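DNA polymerase III subunit beta (Caulobacter crescentus, PDB 5WCE) forms a ring-shaped homodimer around DNA that probably tethers DNA polymerases and other proteins to the DNA, giving them processivity. Local coordinates at residues Leu17-Ala20 and Leu21-Gln25. Residues are numbered along the deposited sequence; the frame is centred on the assembly and turned at random.
Sequences LLKA and LGHVQ
L21 reaches back one helical turn to L17, and the pair shows how i to i+4 contacts are built along an alpha helix. The amide N of L21 bonds to the O of L17 at 3.0 Å and nearly straight, 168° at the hydrogen, while CD1 of L21 lies 3.8 Å from CD1 of L17. With CG anti to the carbonyl carbon (chi1 -72°), the L21 side chain leans back over its bonded partner, bringing its CG to 3.2 Å from the O of L17. G22, with no side chain, contributes a backbone bond from its N to the O of L18. At H23 the amide N holds the O of K19 at 3.0 Å, and that same oxygen lies over one face of the imidazole, 3.3 Å above its plane and displaced toward the rim. K19, its CG anti to the backbone N (chi1 176°), runs alongside the ring in the same direction, and this CG lies 3.8 Å from CE1 of H23. The ring's turn is probably steadied by D62, whose OD2 is hydrogen-bonded to ND1. V24 bonds through its N to the O of A20 at 3.1 Å, and both its methyls lie close to that oxygen, CG1 at 3.6 Å. The OE1 of Q25 is hydrogen-bonded to ND1 of H79. Consistent with the family's plan of paired helices lining the ring's DNA-facing inside, the apolar side of helix 14-25 packs on F51 of strand 48-54, I40 of strand 39-45 and V85 of helix 78-87.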
ATOM      1  N   LEU A  17     -15.377  20.777 -10.284  1.00 22.05           N
ATOM      2  CA  LEU A  17     -14.768  21.208  -9.039  1.00 21.45           C
ATOM      3  C   LEU A  17     -13.766  20.166  -8.579  1.00 20.95           C
ATOM      4  O   LEU A  17     -12.641  20.501  -8.189  1.00 21.00           O
ATOM      5  CB  LEU A  17     -15.863  21.396  -7.960  1.00 21.57           C
ATOM      6  CG  LEU A  17     -15.409  21.824  -6.574  1.00 21.00           C
ATOM      7  CD1 LEU A  17     -14.509  23.034  -6.600  1.00 20.68           C
ATOM      8  CD2 LEU A  17     -16.649  22.057  -5.697  1.00 21.47           C
ATOM      9  N   LEU A  18     -14.166  18.911  -8.654  1.00 21.87           N
ATOM     10  CA  LEU A  18     -13.324  17.797  -8.246  1.00 22.81           C
ATOM     11  C   LEU A  18     -12.084  17.679  -9.080  1.00 22.96           C
ATOM     12  O   LEU A  18     -11.015  17.449  -8.531  1.00 22.39           O
ATOM     13  CB  LEU A  18     -14.097  16.483  -8.287  1.00 24.55           C
ATOM     14  CG  LEU A  18     -13.468  15.215  -7.746  1.00 24.97           C
ATOM     15  CD1 LEU A  18     -13.123  15.375  -6.276  1.00 25.24           C
ATOM     16  CD2 LEU A  18     -14.457  14.072  -7.912  1.00 27.06           C
ATOM     17  N   LYS A  19     -12.225  17.885 -10.387  1.00 23.87           N
ATOM     18  CA  LYS A  19     -11.086  17.764 -11.325  1.00 24.47           C
ATOM     19  C   LYS A  19     -10.015  18.793 -10.991  1.00 23.32           C
ATOM     20  O   LYS A  19      -8.809  18.465 -10.868  1.00 23.77           O
ATOM     21  CB  LYS A  19     -11.582  17.873 -12.760  1.00 26.57           C
ATOM     22  CG  LYS A  19     -10.487  17.868 -13.843  1.00 28.47           C
ATOM     23  CD  LYS A  19     -11.097  17.812 -15.241  1.00 31.51           C
ATOM     24  CE  LYS A  19     -10.361  18.674 -16.253  1.00 33.93           C
ATOM     25  NZ  LYS A  19     -10.827  18.253 -17.613  1.00 36.81           N
ATOM     26  N   ALA A  20     -10.448  20.038 -10.801  1.00 21.95           N
ATOM     27  CA  ALA A  20      -9.535  21.115 -10.395  1.00 21.86           C
ATOM     28  C   ALA A  20      -8.871  20.940  -9.040  1.00 21.52           C
ATOM     29  O   ALA A  20      -7.636  21.142  -8.883  1.00 20.52           O
ATOM     30  CB  ALA A  20     -10.238  22.459 -10.473  1.00 21.05           C
ATOM     31  N   LEU A  21      -9.688  20.604  -8.041  1.00 22.91           N
ATOM     32  CA  LEU A  21      -9.199  20.341  -6.711  1.00 23.51           C
ATOM     33  C   LEU A  21      -8.161  19.210  -6.708  1.00 23.78           C
ATOM     34  O   LEU A  21      -7.095  19.349  -6.084  1.00 24.92           O
ATOM     35  CB  LEU A  21     -10.320  19.990  -5.752  1.00 23.73           C
ATOM     36  CG  LEU A  21     -11.253  21.134  -5.333  1.00 24.04           C
ATOM     37  CD1 LEU A  21     -12.466  20.630  -4.553  1.00 24.14           C
ATOM     38  CD2 LEU A  21     -10.556  22.198  -4.532  1.00 24.16           C
ATOM     39  N   GLY A  22      -8.472  18.134  -7.420  1.00 24.29           N
ATOM     40  CA  GLY A  22      -7.590  16.978  -7.526  1.00 23.85           C
ATOM     41  C   GLY A  22      -6.258  17.351  -8.162  1.00 22.98           C
ATOM     42  O   GLY A  22      -5.231  16.926  -7.716  1.00 23.83           O
ATOM     43  N   HIS A  23      -6.285  18.158  -9.201  1.00 23.28           N
ATOM     44  CA  HIS A  23      -5.055  18.631  -9.799  1.00 22.93           C
ATOM     45  C   HIS A  23      -4.151  19.475  -8.890  1.00 23.67           C
ATOM     46  O   HIS A  23      -2.925  19.329  -8.955  1.00 22.93           O
ATOM     47  CB  HIS A  23      -5.343  19.475 -11.028  1.00 23.03           C
ATOM     48  CG  HIS A  23      -5.739  18.687 -12.225  1.00 23.58           C
ATOM     49  ND1 HIS A  23      -6.461  19.233 -13.264  1.00 23.65           N
ATOM     50  CD2 HIS A  23      -5.504  17.398 -12.562  1.00 23.97           C
ATOM     51  CE1 HIS A  23      -6.687  18.299 -14.173  1.00 23.65           C
ATOM     52  NE2 HIS A  23      -6.095  17.195 -13.789  1.00 22.97           N
ATOM     53  N   VAL A  24      -4.723  20.415  -8.138  1.00 23.08           N
ATOM     54  CA  VAL A  24      -3.884  21.326  -7.362  1.00 24.33           C
ATOM     55  C   VAL A  24      -3.505  20.806  -5.963  1.00 24.21           C
ATOM     56  O   VAL A  24      -2.464  21.171  -5.443  1.00 24.11           O
ATOM     57  CB  VAL A  24      -4.476  22.758  -7.205  1.00 23.63           C
ATOM     58  CG1 VAL A  24      -4.794  23.347  -8.577  1.00 23.91           C
ATOM     59  CG2 VAL A  24      -5.670  22.769  -6.254  1.00 24.00           C
ATOM     60  N   GLN A  25      -4.346  20.004  -5.344  1.00 25.96           N
ATOM     61  CA  GLN A  25      -4.156  19.691  -3.933  1.00 28.05           C
ATOM     62  C   GLN A  25      -2.938  18.791  -3.653  1.00 27.04           C
ATOM     63  O   GLN A  25      -2.441  18.784  -2.533  1.00 25.45           O
ATOM     64  CB  GLN A  25      -5.395  19.079  -3.359  1.00 30.23           C
ATOM     65  CG  GLN A  25      -5.684  17.662  -3.811  1.00 32.12           C
ATOM     66  CD  GLN A  25      -5.290  16.671  -2.764  1.00 35.91           C
ATOM     67  OE1 GLN A  25      -5.679  16.829  -1.581  1.00 38.46           O
ATOM     68  NE2 GLN A  25      -4.510  15.658  -3.152  1.00 36.93           N
TER